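Side-chain contacts in beta-fructofuranosidase (PDB 6NOB), which probably hydrolyses beta-fructofuranosides such as sucrose, releasing fructose: residues 361-366 / 421-426; 310-315 / 406-411; 339-344 / 386-391. All blocks are in the same frame, centred on the assembly; numbering follows the deposited sequence.

Contact 1: residues 361-366 / 421-426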
# COMPACT_ATOMS: atom_id res chain seq x y z
N PRO A 361 -6.69 0.68 24.78
CA PRO A 361 -6.78 1.44 23.52
C PRO A 361 -6.09 2.79 23.66
O PRO A 361 -6.51 3.64 24.45
CB PRO A 361 -8.29 1.59 23.31
CG PRO A 361 -8.86 1.55 24.69
CD PRO A 361 -7.99 0.58 25.46
N VAL A 362 -5.03 2.99 22.87
CA VAL A 362 -4.36 4.29 22.86
C VAL A 362 -5.23 5.33 22.17
O VAL A 362 -5.12 6.53 22.45
CB VAL A 362 -2.97 4.17 22.19
CG1 VAL A 362 -3.11 3.91 20.70
CG2 VAL A 362 -2.14 5.42 22.45
N LEU A 363 -6.13 4.89 21.28
CA LEU A 363 -6.97 5.80 20.52
C LEU A 363 -8.27 5.09 20.15
O LEU A 363 -8.25 3.93 19.74
CB LEU A 363 -6.26 6.29 19.25
CG LEU A 363 -7.06 7.23 18.35
CD1 LEU A 363 -7.31 8.56 19.04
CD2 LEU A 363 -6.37 7.44 17.01
N ALA A 364 -9.38 5.80 20.30
CA ALA A 364 -10.67 5.36 19.80
C ALA A 364 -11.32 6.53 19.08
O ALA A 364 -11.32 7.65 19.59
CB ALA A 364 -11.58 4.86 20.93
N ASP A 365 -11.86 6.28 17.89
CA ASP A 365 -12.43 7.33 17.05
C ASP A 365 -13.94 7.34 17.26
O ASP A 365 -14.69 6.69 16.52
CB ASP A 365 -12.06 7.12 15.58
CG ASP A 365 -12.31 8.36 14.73
OD1 ASP A 365 -13.09 9.24 15.16
OD2 ASP A 365 -11.73 8.45 13.63
N PHE A 366 -14.39 8.09 18.26
CA PHE A 366 -15.83 8.22 18.49
C PHE A 366 -16.49 9.19 17.53
O PHE A 366 -17.70 9.09 17.30
CB PHE A 366 -16.10 8.65 19.94
CG PHE A 366 -16.32 7.49 20.87
CD1 PHE A 366 -15.24 6.85 21.46
CD2 PHE A 366 -17.60 7.03 21.13
CE1 PHE A 366 -15.44 5.78 22.31
CE2 PHE A 366 -17.80 5.95 21.98
CZ PHE A 366 -16.72 5.33 22.57
N LEU A 421 -3.56 8.87 23.61
CA LEU A 421 -3.25 10.00 22.74
C LEU A 421 -4.27 11.11 22.98
O LEU A 421 -5.46 10.95 22.65
CB LEU A 421 -3.24 9.58 21.27
CG LEU A 421 -3.11 10.74 20.29
CD1 LEU A 421 -1.77 11.45 20.45
CD2 LEU A 421 -3.31 10.27 18.86
N ASP A 422 -3.83 12.22 23.55
CA ASP A 422 -4.67 13.40 23.72
C ASP A 422 -4.74 14.10 22.37
O ASP A 422 -3.83 14.85 22.00
CB ASP A 422 -4.10 14.31 24.81
CG ASP A 422 -4.98 15.52 25.07
OD1 ASP A 422 -6.13 15.56 24.58
OD2 ASP A 422 -4.51 16.45 25.77
N VAL A 423 -5.82 13.87 21.63
CA VAL A 423 -5.95 14.39 20.28
C VAL A 423 -6.13 15.90 20.32
O VAL A 423 -7.08 16.40 20.93
CB VAL A 423 -7.10 13.72 19.53
CG1 VAL A 423 -7.19 14.25 18.10
CG2 VAL A 423 -6.94 12.20 19.53
N LYS A 424 -5.23 16.63 19.67
CA LYS A 424 -5.37 18.07 19.49
C LYS A 424 -5.87 18.45 18.11
O LYS A 424 -6.41 19.55 17.95
CB LYS A 424 -4.03 18.78 19.74
CG LYS A 424 -3.41 18.51 21.10
CD LYS A 424 -4.27 19.03 22.23
CE LYS A 424 -3.50 19.04 23.54
NZ LYS A 424 -4.31 19.56 24.67
N ALA A 425 -5.72 17.57 17.12
CA ALA A 425 -6.18 17.85 15.76
C ALA A 425 -6.30 16.54 15.00
O ALA A 425 -5.64 15.55 15.33
CB ALA A 425 -5.23 18.81 15.04
N SER A 426 -7.15 16.55 13.98
CA SER A 426 -7.34 15.39 13.12
C SER A 426 -7.79 15.86 11.75
O SER A 426 -8.44 16.90 11.62
CB SER A 426 -8.36 14.41 13.72
OG SER A 426 -9.65 14.58 13.16
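Two neighbouring blades of the family 32 beta-propeller meet through the strands that carry Val-362 and Leu-363 on one side and Leu-421 and Val-423 on the other. One backbone bond joins them. Leu-421 N donates to Val-362 O at 3.0 Å. The chain turns a corner at Val-362, and its carbonyl is the one bonded to the next blade. Beside it Val-362 CG2 lies 3.9 Å from Leu-421 N.

The rest is apolar. Leu-363 sends its CG anti to the backbone N (chi1 179°), and this carries CD1 towards the other strand. CD1 meets Val-423 CG2 at 3.7 Å, the two side chains crossing at about a right angle. The same CD1 comes within 4.4 Å of Leu-421 CD2, so one methyl group serves both partners. Farther along, Lys-424 and Ala-425 form a classic beta bulge opposite Ala-409. Around the contact, Leu-363 also packs on Tyr-408 of strand 405-415, and Leu-421 on Thr-386 and Ala-388 of strand 385-396. Val-423 touches Ser-312 of strand 311-312, which lies next to strand 357-365 in its sheet.

Contact 2: residues 310-315 / 406-411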
# COMPACT_ATOMS: atom_id res chain seq x y z
N GLY A 310 -7.35 9.96 24.64
CA GLY A 310 -7.54 8.68 24.00
C GLY A 310 -8.74 8.59 23.08
O GLY A 310 -8.98 7.52 22.51
N ILE A 311 -9.50 9.68 22.93
CA ILE A 311 -10.70 9.69 22.11
C ILE A 311 -10.63 10.88 21.15
O ILE A 311 -10.40 12.01 21.58
CB ILE A 311 -11.98 9.78 22.97
CG1 ILE A 311 -12.09 8.55 23.88
CG2 ILE A 311 -13.21 9.93 22.09
CD1 ILE A 311 -12.89 8.81 25.13
N SER A 312 -10.82 10.61 19.87
CA SER A 312 -10.94 11.66 18.86
C SER A 312 -12.42 11.85 18.56
O SER A 312 -13.14 10.88 18.33
CB SER A 312 -10.16 11.30 17.60
OG SER A 312 -10.69 11.95 16.46
N THR A 313 -12.87 13.11 18.57
CA THR A 313 -14.29 13.41 18.51
C THR A 313 -14.74 14.10 17.23
O THR A 313 -15.95 14.27 17.04
CB THR A 313 -14.70 14.29 19.70
OG1 THR A 313 -13.94 15.51 19.69
CG2 THR A 313 -14.47 13.57 21.02
N GLN A 314 -13.82 14.50 16.35
CA GLN A 314 -14.24 15.19 15.13
C GLN A 314 -15.06 14.25 14.25
O GLN A 314 -14.64 13.13 13.96
CB GLN A 314 -13.05 15.75 14.36
CG GLN A 314 -13.45 16.89 13.42
CD GLN A 314 -12.42 17.19 12.35
OE1 GLN A 314 -11.22 17.22 12.61
NE2 GLN A 314 -12.90 17.41 11.12
N ASN A 315 -16.22 14.73 13.82
CA ASN A 315 -17.18 13.93 13.06
C ASN A 315 -17.30 14.53 11.67
O ASN A 315 -17.87 15.62 11.52
CB ASN A 315 -18.53 13.88 13.77
CG ASN A 315 -19.46 12.84 13.20
OD1 ASN A 315 -19.46 12.57 12.00
ND2 ASN A 315 -20.26 12.23 14.06
N ARG A 406 -7.21 8.52 8.22
CA ARG A 406 -7.22 9.68 9.10
C ARG A 406 -5.93 9.73 9.92
O ARG A 406 -5.43 8.70 10.37
CB ARG A 406 -8.43 9.64 10.04
CG ARG A 406 -8.69 10.93 10.79
CD ARG A 406 -10.17 11.10 11.12
NE ARG A 406 -10.48 12.48 11.46
CZ ARG A 406 -10.79 13.42 10.56
NH1 ARG A 406 -10.84 13.11 9.27
NH2 ARG A 406 -11.06 14.66 10.95
N TRP A 407 -5.41 10.94 10.12
CA TRP A 407 -4.31 11.16 11.04
C TRP A 407 -4.80 11.94 12.26
O TRP A 407 -5.71 12.77 12.17
CB TRP A 407 -3.13 11.90 10.38
CG TRP A 407 -3.43 13.28 9.84
CD1 TRP A 407 -3.70 13.61 8.54
CD2 TRP A 407 -3.47 14.51 10.58
NE1 TRP A 407 -3.90 14.96 8.43
CE2 TRP A 407 -3.77 15.54 9.66
CE3 TRP A 407 -3.28 14.85 11.92
CZ2 TRP A 407 -3.89 16.88 10.04
CZ3 TRP A 407 -3.40 16.18 12.30
CH2 TRP A 407 -3.71 17.17 11.36
N TYR A 408 -4.18 11.66 13.41
CA TYR A 408 -4.52 12.30 14.67
C TYR A 408 -3.23 12.72 15.36
O TYR A 408 -2.36 11.88 15.59
CB TYR A 408 -5.32 11.35 15.59
CG TYR A 408 -6.38 10.51 14.91
CD1 TYR A 408 -6.03 9.41 14.13
CD2 TYR A 408 -7.73 10.80 15.07
CE1 TYR A 408 -7.00 8.63 13.53
CE2 TYR A 408 -8.70 10.03 14.46
CZ TYR A 408 -8.33 8.95 13.69
OH TYR A 408 -9.30 8.18 13.09
N ALA A 409 -3.11 14.01 15.69
CA ALA A 409 -1.90 14.55 16.27
C ALA A 409 -2.18 15.11 17.66
O ALA A 409 -3.21 15.74 17.89
CB ALA A 409 -1.30 15.65 15.38
N GLY A 410 -1.25 14.87 18.58
CA GLY A 410 -1.43 15.35 19.94
C GLY A 410 -0.31 14.90 20.84
O GLY A 410 0.79 14.60 20.39
N ASP A 411 -0.61 14.85 22.14
CA ASP A 411 0.36 14.48 23.16
C ASP A 411 -0.01 13.13 23.75
O ASP A 411 -1.16 12.92 24.17
CB ASP A 411 0.42 15.53 24.27
CG ASP A 411 0.56 16.94 23.73
OD1 ASP A 411 1.26 17.12 22.71
OD2 ASP A 411 -0.03 17.87 24.32
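Ser-312 meets Tyr-408 at the edge of the phenol ring. Its OG lies near the ring plane, 3.4 Å from Tyr-408 CE2, and its CB is 3.5 Å from Tyr-408 CD2. The serine hydroxyl is swung to the side opposite its own backbone N (chi1 155°), which brings it along this edge rather than over a face. The second meeting is between Gln-314 and Arg-406. Their extended side chains cross at about a right angle. The amide and guanidinium planes stand 82° apart, and the amide end of Gln-314 sits by Arg-406 NH2. These contacts join two blades of the propeller: strand 311-312 is an outermost strand of one sheet, and strand 405-415 belongs to the next.

Tyr-408 and Arg-406 have further partners. Tyr-408 OH is hydrogen-bonded to Asp-365 OD2 and to Tyr-374 OH, so the phenol is held at its far end. Putting an alanine at Tyr-408 would probably open a gap beside Ser-312 and leave the buried Asp-365 without its phenol partner. Arg-406 makes a cation-pi contact with Trp-428 and a weak hydrogen bond from NH2 to Ser-426 OG. His-368 ND1, in turn, is hydrogen-bonded to the same Asp-365 oxygen.

Contact 3: residues 339-344 / 386-391; sequences PAMTLF and TVAVGA
Met-341 reaches across to Ala-388, Val-389 and Gly-390 as a single extended side chain. CG is turned to the side opposite the carbonyl carbon, next to the backbone N (chi1 -75°). Beyond CG the chain is extended, so sulfur and methyl are carried well out from the strand. This span bridges strand segments whose axes come no closer than 9.3 Å.

The sulfur and the methyl meet different things. SD lies alongside the methyl of Ala-388, 4.1 Å from its CB. CE goes on to the backbone and ends 3.2 Å from Val-389 O, a tight approach, and 3.8 Å from Gly-390 N. Gly-390 suits this place, because a beta carbon there would stand about 2.8 Å from Met-341 CE. The side chain of Val-389 points away from Met-341 and packs on Val-405 and Trp-407. Only its backbone takes part here. Ala-388 and Gly-390, both small, thus receive one long side chain.

The two strand segments run at 130° to each other. They belong to separate sheets, and such face-to-face packing of adjacent twisted blades is what a beta-propeller such as the five-bladed one of family 32 is built from.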
# COMPACT_ATOMS: atom_id res chain seq x y z
N PRO A 339 -14.23 1.99 16.46
CA PRO A 339 -12.87 1.64 16.04
C PRO A 339 -11.85 2.07 17.09
O PRO A 339 -11.92 3.17 17.64
CB PRO A 339 -12.69 2.42 14.73
CG PRO A 339 -14.09 2.62 14.22
CD PRO A 339 -14.94 2.79 15.45
N ALA A 340 -10.90 1.18 17.37
CA ALA A 340 -9.91 1.42 18.40
C ALA A 340 -8.55 0.90 17.97
O ALA A 340 -8.45 -0.12 17.29
CB ALA A 340 -10.31 0.77 19.73
N MET A 341 -7.50 1.62 18.37
CA MET A 341 -6.12 1.18 18.22
C MET A 341 -5.68 0.59 19.55
O MET A 341 -5.36 1.32 20.49
CB MET A 341 -5.21 2.33 17.81
CG MET A 341 -5.35 2.74 16.37
SD MET A 341 -4.05 3.91 15.93
CE MET A 341 -4.71 4.52 14.38
N THR A 342 -5.67 -0.74 19.63
CA THR A 342 -5.26 -1.41 20.85
C THR A 342 -3.74 -1.45 20.94
O THR A 342 -3.06 -1.90 20.01
CB THR A 342 -5.85 -2.82 20.89
OG1 THR A 342 -5.86 -3.38 19.58
CG2 THR A 342 -7.27 -2.77 21.44
N LEU A 343 -3.22 -0.97 22.06
CA LEU A 343 -1.78 -0.81 22.26
C LEU A 343 -1.22 -1.97 23.08
O LEU A 343 -1.82 -2.39 24.07
CB LEU A 343 -1.49 0.52 22.96
CG LEU A 343 -0.02 0.95 23.04
CD1 LEU A 343 0.55 1.18 21.65
CD2 LEU A 343 0.12 2.20 23.89
N PHE A 344 -0.07 -2.48 22.65
CA PHE A 344 0.66 -3.52 23.35
C PHE A 344 2.12 -3.11 23.48
O PHE A 344 2.64 -2.33 22.68
CB PHE A 344 0.59 -4.87 22.61
CG PHE A 344 -0.80 -5.41 22.46
CD1 PHE A 344 -1.62 -4.99 21.41
CD2 PHE A 344 -1.30 -6.35 23.34
CE1 PHE A 344 -2.89 -5.49 21.26
CE2 PHE A 344 -2.57 -6.86 23.20
CZ PHE A 344 -3.37 -6.43 22.16
N THR A 386 3.15 13.47 18.87
CA THR A 386 2.74 12.09 18.63
C THR A 386 1.62 12.07 17.60
O THR A 386 0.66 12.84 17.70
CB THR A 386 2.28 11.42 19.93
OG1 THR A 386 3.37 11.36 20.86
CG2 THR A 386 1.77 10.01 19.65
N VAL A 387 1.73 11.17 16.62
CA VAL A 387 0.78 11.08 15.51
C VAL A 387 0.28 9.65 15.40
O VAL A 387 1.08 8.71 15.39
CB VAL A 387 1.42 11.53 14.18
CG1 VAL A 387 0.40 11.43 13.05
CG2 VAL A 387 1.96 12.95 14.29
N ALA A 388 -1.04 9.49 15.32
CA ALA A 388 -1.66 8.22 14.99
C ALA A 388 -2.33 8.31 13.63
O ALA A 388 -2.94 9.33 13.29
CB ALA A 388 -2.69 7.81 16.05
N VAL A 389 -2.19 7.25 12.84
CA VAL A 389 -2.73 7.18 11.48
C VAL A 389 -3.47 5.86 11.33
O VAL A 389 -2.94 4.80 11.71
CB VAL A 389 -1.62 7.31 10.42
CG1 VAL A 389 -2.20 7.21 9.03
CG2 VAL A 389 -0.86 8.61 10.59
N GLY A 390 -4.69 5.91 10.80
CA GLY A 390 -5.48 4.71 10.61
C GLY A 390 -6.61 4.94 9.64
O GLY A 390 -7.04 6.07 9.41
N ALA A 391 -7.09 3.84 9.06
CA ALA A 391 -8.15 3.86 8.06
C ALA A 391 -9.47 3.39 8.66
O ALA A 391 -9.50 2.51 9.53
CB ALA A 391 -7.78 2.99 6.86

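All three contacts lie on one interface between two adjacent propeller blades. Contacts 1 and 2 lie close together, their centres about 4 Å apart. The centre of contact 3 lies about 8 Å from that of contact 1 and about 9 Å from that of contact 2. It is nearer the chain centre, about 17 Å from it against about 23 Å for the others. Within each blade, probable backbone bonds tie them: Leu-363 O to Met-341 N (2.8 Å), Tyr-408 N to Ala-388 O (2.6 Å) and Asp-422 N to Asp-411 O (2.8 Å). Bound PEG lies about 10 Å from Gly-390 in contact 3 and about 12 Å from the Val-362 side chain in contact 1.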